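Oxidoreductase protein (PDB 5UI9) probably catalyses an NAD-dependent oxidation or reduction as a member of the GFO/IDH/MocA family, and binds NAD+ together with a dihydroxy-methylpropanoic acid. Local coordinates at residues 61-65 and 66-70; 79-82 and 83-87; 101-104 and 105-108; 298-301 and 302-306. One frame throughout, in Å; residues are numbered along the deposited sequence.

Interaction 1: 61-65 and 66-70; sequences ALFAD and GGFDF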
# COMPACT_ATOMS: atom_id res chain seq x y z
N ALA A 61 -31.17 24.98 26.71
CA ALA A 61 -31.26 26.34 27.23
C ALA A 61 -30.56 27.34 26.31
O ALA A 61 -31.09 28.41 26.03
CB ALA A 61 -30.68 26.42 28.63
N LEU A 62 -29.36 26.98 25.85
CA LEU A 62 -28.61 27.77 24.87
C LEU A 62 -29.48 28.13 23.67
O LEU A 62 -29.63 29.30 23.33
CB LEU A 62 -27.35 27.02 24.42
CG LEU A 62 -26.53 27.56 23.24
CD1 LEU A 62 -25.81 28.84 23.62
CD2 LEU A 62 -25.54 26.50 22.77
N PHE A 63 -30.07 27.11 23.04
CA PHE A 63 -30.95 27.33 21.88
C PHE A 63 -32.21 28.14 22.21
O PHE A 63 -32.65 28.94 21.39
CB PHE A 63 -31.33 26.00 21.22
CG PHE A 63 -30.25 25.43 20.34
CD1 PHE A 63 -29.92 26.03 19.13
CD2 PHE A 63 -29.56 24.28 20.72
CE1 PHE A 63 -28.93 25.51 18.32
CE2 PHE A 63 -28.56 23.76 19.91
CZ PHE A 63 -28.25 24.38 18.71
N ALA A 64 -32.77 27.94 23.40
CA ALA A 64 -33.95 28.70 23.84
C ALA A 64 -33.65 30.20 23.95
O ALA A 64 -34.44 31.01 23.49
CB ALA A 64 -34.46 28.16 25.17
N ASP A 65 -32.51 30.54 24.56
CA ASP A 65 -32.06 31.94 24.63
C ASP A 65 -31.66 32.50 23.26
O ASP A 65 -31.90 33.68 22.98
CB ASP A 65 -30.86 32.10 25.59
CG ASP A 65 -31.26 32.09 27.06
OD1 ASP A 65 -32.46 32.01 27.38
OD2 ASP A 65 -30.35 32.17 27.91
N GLY A 66 -31.04 31.67 22.44
CA GLY A 66 -30.63 32.06 21.09
C GLY A 66 -29.56 33.14 21.11
O GLY A 66 -28.70 33.17 21.99
N GLY A 67 -29.64 34.06 20.14
CA GLY A 67 -28.68 35.14 20.01
C GLY A 67 -27.40 34.76 19.28
O GLY A 67 -26.37 35.40 19.48
N PHE A 68 -27.47 33.74 18.42
CA PHE A 68 -26.31 33.33 17.60
C PHE A 68 -26.73 32.89 16.19
O PHE A 68 -27.81 32.34 16.00
CB PHE A 68 -25.50 32.23 18.30
CG PHE A 68 -26.33 31.13 18.90
CD1 PHE A 68 -26.80 31.25 20.21
CD2 PHE A 68 -26.64 29.99 18.17
CE1 PHE A 68 -27.58 30.24 20.77
CE2 PHE A 68 -27.41 28.98 18.72
CZ PHE A 68 -27.88 29.10 20.02
N ASP A 69 -25.84 33.13 15.23
CA ASP A 69 -26.08 32.84 13.81
C ASP A 69 -25.68 31.42 13.40
O ASP A 69 -26.16 30.91 12.38
CB ASP A 69 -25.31 33.84 12.94
CG ASP A 69 -25.65 35.28 13.28
OD1 ASP A 69 -26.85 35.62 13.26
OD2 ASP A 69 -24.72 36.06 13.58
N PHE A 70 -24.79 30.79 14.15
CA PHE A 70 -24.44 29.39 13.88
C PHE A 70 -24.00 28.66 15.12
O PHE A 70 -23.70 29.27 16.16
CB PHE A 70 -23.36 29.30 12.80
CG PHE A 70 -22.02 29.83 13.22
CD1 PHE A 70 -21.70 31.16 13.05
CD2 PHE A 70 -21.07 28.97 13.78
CE1 PHE A 70 -20.46 31.65 13.44
CE2 PHE A 70 -19.82 29.45 14.17
CZ PHE A 70 -19.52 30.79 13.99
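Phe68 folds back over the helix it has just left and meets Phe63 and Leu62, five and six residues earlier. The aromatic pair is an offset edge-to-face stack: the edge of Phe68 is turned toward the face of Phe63, with ring centroids 5.6 Å apart and planes at 62°. The nearest atoms are Phe63 CD1 and Phe68 CZ, at 3.8 Å. Phe68 CG stands between its own backbone N and carbonyl carbon (chi1 45°), which sends the ring back toward the helix end. Beyond Phe63, His90 adds another ring.

The aliphatic contact comes from Leu62, whose CD1 branch lies 3.6 Å from Phe68 CE1. That isobutyl group also reaches the sheet, touching Ala9 and Ile11 of strand 6-11.

Two polar features complete the turn. Gly66 N donates to Leu62 O over 2.9 Å, the last helical bond before the chain departs, and the same oxygen lies in the plane of the Phe68 ring, 3.4 Å from CE1, where the ring's C-H edge probably suits it electrostatically. Gly66 has a positive phi (65°), which glycine adopts most readily, and Gly67 repeats the sign. Asp65 OD2 is hydrogen-bonded to Tyr56 OH.

The arrangement is a helix C-terminus ended by a glycine of positive phi, with an apolar contact between the residue after the turn and the last helical turn, here leading helix 59-65 into strand 70-73 of the parallel Rossmann sheet.

Interaction 2: 79-82 and 83-87; sequences SHRA and LVEMA. With NAD (nicotinamide-adenine-dinucleotide), chain C.
Arg81 NE donates to Glu85 OE2 across 2.6 Å, a short salt bridge between residues one helical turn apart and almost perfectly straight (178°). The carboxylate oxygen sits in the guanidinium plane, but the arginine N-H meets OE2 from above the carboxylate plane, and the two planes stand 76° apart. Arg81 runs extended from CG to NE and carries its CG opposite the backbone N. Its CG methylene is close as well, 3.3 Å from Glu85 OE2. A second acid, Asp106 of the next helix, takes NH1.

Behind this pair run the helical bonds, among them Val84 N to His80 O at 2.9 Å. At the start of the helix Leu83 N donates to Ser79 O, and Leu83 CD1 packs 3.6 Å from Ser79 OG. Ser79 belongs to the NAD pocket, its CB lying 3.5 Å from adenine N6A of the dinucleotide, while its hydroxyl bonds to Thr75. Both ring nitrogens of His80 are likewise held, by the carbonyls of Thr75 and Phe100.

One arginine thus shares its charge between two carboxylates on neighbouring helices, which probably keeps both acids ionised, while Ser79, just before the helix, borders the cofactor.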
# COMPACT_ATOMS: atom_id res chain seq x y z
N SER A 79 -23.71 12.63 21.15
CA SER A 79 -24.68 13.73 21.13
C SER A 79 -24.81 14.48 19.79
O SER A 79 -25.56 15.44 19.71
CB SER A 79 -24.33 14.70 22.25
OG SER A 79 -23.07 15.30 22.01
N HIS A 80 -24.12 14.03 18.73
CA HIS A 80 -24.15 14.76 17.45
C HIS A 80 -25.54 14.83 16.82
O HIS A 80 -25.97 15.92 16.40
CB HIS A 80 -23.18 14.16 16.43
CG HIS A 80 -21.74 14.41 16.72
ND1 HIS A 80 -20.72 13.90 15.94
CD2 HIS A 80 -21.14 15.09 17.73
CE1 HIS A 80 -19.56 14.27 16.45
NE2 HIS A 80 -19.79 14.99 17.53
N ARG A 81 -26.23 13.69 16.75
CA ARG A 81 -27.53 13.63 16.08
C ARG A 81 -28.53 14.57 16.74
O ARG A 81 -29.20 15.34 16.05
CB ARG A 81 -28.11 12.20 16.01
CG ARG A 81 -29.52 12.19 15.42
CD ARG A 81 -29.98 10.86 14.87
NE ARG A 81 -31.34 10.99 14.34
CZ ARG A 81 -32.02 10.03 13.72
NH1 ARG A 81 -31.49 8.82 13.52
NH2 ARG A 81 -33.25 10.27 13.28
N ALA A 82 -28.62 14.50 18.06
CA ALA A 82 -29.54 15.34 18.82
C ALA A 82 -29.22 16.83 18.65
O ALA A 82 -30.12 17.63 18.45
CB ALA A 82 -29.53 14.96 20.30
N LEU A 83 -27.93 17.18 18.70
CA LEU A 83 -27.53 18.59 18.60
C LEU A 83 -27.77 19.18 17.20
O LEU A 83 -28.17 20.34 17.09
CB LEU A 83 -26.08 18.79 19.06
CG LEU A 83 -25.89 18.55 20.56
CD1 LEU A 83 -24.41 18.45 20.90
CD2 LEU A 83 -26.58 19.62 21.41
N VAL A 84 -27.56 18.37 16.16
CA VAL A 84 -27.88 18.78 14.79
C VAL A 84 -29.40 18.94 14.62
O VAL A 84 -29.84 19.89 13.97
CB VAL A 84 -27.31 17.79 13.74
CG1 VAL A 84 -27.85 18.07 12.35
CG2 VAL A 84 -25.79 17.88 13.73
N GLU A 85 -30.17 18.02 15.20
CA GLU A 85 -31.64 18.12 15.18
C GLU A 85 -32.16 19.38 15.89
O GLU A 85 -33.10 20.02 15.40
CB GLU A 85 -32.28 16.84 15.77
CG GLU A 85 -32.19 15.65 14.82
CD GLU A 85 -32.47 14.29 15.46
OE1 GLU A 85 -32.60 14.18 16.70
OE2 GLU A 85 -32.57 13.31 14.69
N MET A 86 -31.56 19.72 17.04
CA MET A 86 -31.90 20.95 17.78
C MET A 86 -31.58 22.19 16.94
O MET A 86 -32.36 23.16 16.92
CB MET A 86 -31.13 21.03 19.11
CG MET A 86 -31.57 20.04 20.18
SD MET A 86 -30.82 20.39 21.79
CE MET A 86 -30.62 18.74 22.48
N ALA A 87 -30.43 22.17 16.26
CA ALA A 87 -30.03 23.26 15.38
C ALA A 87 -31.05 23.44 14.26
O ALA A 87 -31.50 24.56 14.01
CB ALA A 87 -28.64 23.02 14.81
PA NAD C . -13.66 15.51 24.82
O1A NAD C . -14.33 14.39 25.59
O2A NAD C . -12.32 16.03 25.27
O5B NAD C . -14.67 16.74 24.73
C5B NAD C . -16.07 16.58 24.59
C4B NAD C . -16.73 17.63 25.48
O4B NAD C . -18.11 17.71 25.15
C3B NAD C . -16.64 17.29 26.96
O3B NAD C . -16.13 18.42 27.68
C2B NAD C . -18.06 16.93 27.37
O2B NAD C . -18.35 17.36 28.70
C1B NAD C . -18.89 17.68 26.34
N9A NAD C . -20.21 17.12 25.98
C8A NAD C . -20.50 15.86 25.60
N7A NAD C . -21.82 15.74 25.32
C5A NAD C . -22.39 16.95 25.49
C6A NAD C . -23.75 17.55 25.36
N6A NAD C . -24.81 16.81 24.98
N1A NAD C . -23.89 18.86 25.64
C2A NAD C . -22.86 19.64 26.04
N3A NAD C . -21.61 19.16 26.17
C4A NAD C . -21.32 17.86 25.92
O3 NAD C . -13.56 15.06 23.28
PN NAD C . -12.46 15.64 22.24
O1N NAD C . -11.17 14.86 22.36
O2N NAD C . -12.43 17.14 22.34
O5D NAD C . -13.16 15.18 20.88
C5D NAD C . -14.43 15.70 20.52
C4D NAD C . -14.69 15.38 19.06
O4D NAD C . -13.67 16.01 18.28
C3D NAD C . -14.63 13.89 18.79
O3D NAD C . -15.76 13.50 18.00
C2D NAD C . -13.33 13.68 18.03
O2D NAD C . -13.41 12.66 17.04
C1D NAD C . -13.09 15.05 17.39
N1N NAD C . -11.68 15.39 17.11
C2N NAD C . -11.42 15.91 15.90
C3N NAD C . -10.14 16.27 15.52
C7N NAD C . -9.93 16.85 14.14
O7N NAD C . -10.81 17.55 13.65
N7N NAD C . -8.81 16.60 13.47
C4N NAD C . -9.09 16.09 16.42
C5N NAD C . -9.38 15.55 17.68
C6N NAD C . -10.69 15.21 18.01

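Interaction 3: 101-104 and 105-108; sequences AKSL and SDAK
The carboxylate of Asp106 is the one flat side-chain group here, and Ser103 OG lies over one of its faces, 3.6 Å from CG. A water approaches from the other side of the plane and donates to OD2 over 2.8 Å. The same water accepts from Lys102 N, so it bridges the loop backbone to the acid three residues into the turn. OD1 is used separately, in a salt bridge with Arg81 of helix 80-89.

The motif is an N-cap: Ser103 stands just before helix 104-116, and its OG accepts from Asp106 N at 3.2 Å with an angle of 169°. The hydroxyl can reach that amide because it sits between its own backbone N and carbonyl carbon (chi1 67°). Ser103 and Asp106 have the spacing of a capping box, yet only half of one is made, since Ser103 N is buried and has no partner in the model. An acid in this first turn would also be expected to interact favourably with the helix dipole.

Below the cap the ordinary helical ladder begins, with Ala107 N bonded to Ser103 O and Lys108 N to Leu104 O. Ala101 adds a small apolar contact, its CB meeting Ala107 CB at 3.9 Å. Leu104 and Ala107 both continue onto helix 316-335, so the cap lies where the cofactor domain meets that helix. Lys108 runs extended beyond CG toward the carbonyl of Met344, and on the way its CE passes 4.0 Å from Leu104 CG.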
# COMPACT_ATOMS: atom_id res chain seq x y z
N ALA A 101 -21.74 10.82 12.62
CA ALA A 101 -22.78 10.10 13.35
C ALA A 101 -22.27 8.73 13.79
O ALA A 101 -21.15 8.34 13.44
CB ALA A 101 -24.00 9.93 12.46
N LYS A 102 -23.10 8.02 14.55
CA LYS A 102 -22.83 6.64 14.95
C LYS A 102 -23.02 5.64 13.80
O LYS A 102 -22.41 4.58 13.80
CB LYS A 102 -23.72 6.23 16.13
CG LYS A 102 -23.36 6.92 17.43
CD LYS A 102 -24.32 6.54 18.56
CE LYS A 102 -23.61 6.51 19.91
NZ LYS A 102 -24.56 6.58 21.05
N SER A 103 -23.89 5.98 12.85
CA SER A 103 -24.15 5.12 11.69
C SER A 103 -24.51 5.97 10.47
O SER A 103 -24.83 7.16 10.59
CB SER A 103 -25.28 4.14 11.99
OG SER A 103 -26.52 4.81 12.16
N LEU A 104 -24.45 5.35 9.30
CA LEU A 104 -24.81 6.01 8.04
C LEU A 104 -26.28 6.44 8.06
O LEU A 104 -26.62 7.52 7.57
CB LEU A 104 -24.53 5.09 6.85
CG LEU A 104 -24.73 5.69 5.45
CD1 LEU A 104 -23.87 6.93 5.25
CD2 LEU A 104 -24.45 4.65 4.38
N SER A 105 -27.12 5.58 8.63
CA SER A 105 -28.55 5.83 8.84
C SER A 105 -28.83 7.11 9.65
O SER A 105 -29.65 7.95 9.26
CB SER A 105 -29.17 4.61 9.53
OG SER A 105 -30.53 4.80 9.81
N ASP A 106 -28.14 7.26 10.78
CA ASP A 106 -28.20 8.51 11.58
C ASP A 106 -27.70 9.73 10.80
O ASP A 106 -28.29 10.81 10.89
CB ASP A 106 -27.39 8.39 12.88
CG ASP A 106 -28.07 7.52 13.93
OD1 ASP A 106 -29.30 7.29 13.86
OD2 ASP A 106 -27.36 7.07 14.85
N ALA A 107 -26.60 9.54 10.07
CA ALA A 107 -26.01 10.61 9.27
C ALA A 107 -26.99 11.10 8.20
O ALA A 107 -27.18 12.30 8.05
CB ALA A 107 -24.70 10.16 8.65
N LYS A 108 -27.61 10.16 7.48
CA LYS A 108 -28.62 10.50 6.47
C LYS A 108 -29.80 11.29 7.04
O LYS A 108 -30.26 12.24 6.41
CB LYS A 108 -29.17 9.24 5.79
CG LYS A 108 -28.26 8.61 4.75
CD LYS A 108 -28.95 7.40 4.15
CE LYS A 108 -28.02 6.57 3.29
NZ LYS A 108 -28.62 5.23 3.01
O HOH W 1 -25.57 9.07 15.50

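Interaction 4: 298-301 and 302-306; sequences IQQH and WTDRL
His301 and Arg305 lie one turn apart on helix 289-308 with their flat groups inclined at 56°, so they are neither stacked nor perpendicular. Each leans on the other. Arg305 CG sits over one face of the imidazole, 4.1 Å from its centroid, in a CH-pi contact, while His301 CE1 lies over one face of the guanidinium, 3.7 Å from CZ. The arginine achieves this by bending at its second torsion (chi2 -68°), which folds the chain back across the ring. His301 NE2 is held by the backbone N of Ser313.

Gln300 and Asp304 make a second pair at the same spacing. Gln300 NE2 donates to Asp304 OD1 at 3.2 Å, arriving from above the carboxylate plane, with amide and carboxylate turned 31° from each other. Gln300 NE2 also donates to Lys28 O, its stronger partner.

Gln299 O is gripped twice by Thr303, at 2.8 Å by OG1 and at 3.1 Å by the backbone N, from opposite faces of the carbonyl plane. Trp302 turns away to meet Phe70 edge-to-face and to touch Trp24 of helix 17-26.

The threonine hydroxyl thus spends its hydrogen on its own helix, which lets Thr303 pack against Trp24 and Val27 with its polar group satisfied, while the less buried amide and guanidinium are steadied by neighbours one turn along.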
# COMPACT_ATOMS: atom_id res chain seq x y z
N ILE A 298 -10.74 25.56 7.59
CA ILE A 298 -12.11 25.08 7.46
C ILE A 298 -13.13 26.03 8.11
O ILE A 298 -14.23 26.18 7.60
CB ILE A 298 -12.29 23.61 7.94
CG1 ILE A 298 -13.51 22.97 7.26
CG2 ILE A 298 -12.41 23.52 9.45
CD1 ILE A 298 -13.78 21.54 7.68
N GLN A 299 -12.76 26.66 9.23
CA GLN A 299 -13.66 27.60 9.90
C GLN A 299 -13.78 28.94 9.14
O GLN A 299 -14.86 29.54 9.13
CB GLN A 299 -13.26 27.78 11.37
CG GLN A 299 -13.57 26.51 12.18
CD GLN A 299 -13.23 26.59 13.66
OE1 GLN A 299 -13.40 25.59 14.36
NE2 GLN A 299 -12.78 27.75 14.14
N GLN A 300 -12.71 29.39 8.50
CA GLN A 300 -12.80 30.52 7.55
C GLN A 300 -13.64 30.15 6.33
O GLN A 300 -14.43 30.97 5.85
CB GLN A 300 -11.42 31.01 7.09
CG GLN A 300 -11.45 32.35 6.35
CD GLN A 300 -11.88 33.48 7.25
OE1 GLN A 300 -11.17 33.84 8.18
NE2 GLN A 300 -13.06 34.05 6.99
N HIS A 301 -13.45 28.93 5.83
CA HIS A 301 -14.23 28.41 4.71
C HIS A 301 -15.72 28.42 5.05
O HIS A 301 -16.52 28.96 4.28
CB HIS A 301 -13.74 27.01 4.32
CG HIS A 301 -14.59 26.32 3.30
ND1 HIS A 301 -14.50 26.59 1.95
CD2 HIS A 301 -15.51 25.34 3.42
CE1 HIS A 301 -15.34 25.82 1.29
NE2 HIS A 301 -15.97 25.05 2.16
N TRP A 302 -16.08 27.85 6.20
CA TRP A 302 -17.46 27.89 6.69
C TRP A 302 -18.03 29.31 6.69
O TRP A 302 -19.12 29.54 6.17
CB TRP A 302 -17.55 27.31 8.11
CG TRP A 302 -18.85 27.65 8.83
CD1 TRP A 302 -19.07 28.68 9.71
CD2 TRP A 302 -20.10 26.95 8.71
NE1 TRP A 302 -20.38 28.68 10.13
CE2 TRP A 302 -21.03 27.62 9.54
CE3 TRP A 302 -20.52 25.83 7.99
CZ2 TRP A 302 -22.37 27.19 9.67
CZ3 TRP A 302 -21.84 25.41 8.11
CH2 TRP A 302 -22.75 26.09 8.95
N THR A 303 -17.28 30.23 7.29
CA THR A 303 -17.67 31.62 7.44
C THR A 303 -17.88 32.33 6.10
O THR A 303 -18.87 33.05 5.92
CB THR A 303 -16.63 32.39 8.29
OG1 THR A 303 -16.49 31.74 9.56
CG2 THR A 303 -17.02 33.86 8.49
N ASP A 304 -16.96 32.11 5.16
CA ASP A 304 -17.07 32.65 3.80
C ASP A 304 -18.33 32.13 3.12
O ASP A 304 -19.09 32.91 2.53
CB ASP A 304 -15.85 32.30 2.94
CG ASP A 304 -14.55 32.97 3.41
OD1 ASP A 304 -14.61 33.93 4.21
OD2 ASP A 304 -13.47 32.53 2.97
N ARG A 305 -18.53 30.81 3.20
CA ARG A 305 -19.68 30.16 2.55
C ARG A 305 -21.04 30.52 3.15
O ARG A 305 -22.03 30.66 2.42
CB ARG A 305 -19.50 28.63 2.53
CG ARG A 305 -18.40 28.16 1.58
CD ARG A 305 -18.78 28.38 0.12
NE ARG A 305 -17.78 27.82 -0.78
CZ ARG A 305 -16.61 28.39 -1.08
NH1 ARG A 305 -16.25 29.56 -0.56
NH2 ARG A 305 -15.78 27.76 -1.92
N LEU A 306 -21.09 30.67 4.47
CA LEU A 306 -22.30 31.09 5.15
C LEU A 306 -22.66 32.54 4.77
O LEU A 306 -23.83 32.84 4.54
CB LEU A 306 -22.14 30.94 6.67
CG LEU A 306 -23.38 31.12 7.55
CD1 LEU A 306 -24.49 30.17 7.10
CD2 LEU A 306 -23.04 30.90 9.02

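How the interactions relate
Interactions 1, 2 and 3 follow one another along the Rossmann domain, and interaction 4 comes from the much later helix 289-308. Interactions 1 and 2, with centres 14 Å apart, meet where Phe63 CE2 packs 3.8 Å from Met86 CB, joining helices 59-65 and 80-89. Interaction 2 is tied to interaction 3, 12 Å away between centres, by a salt bridge of 2.7 Å from Arg81 NH1 to Asp106 OD1. Interaction 4 touches interaction 1 through Trp302 on Phe70, at the start of strand 70-73. Helices beside the parallel sheet are thus linked in series, and helix 289-308 packs back onto the cofactor domain.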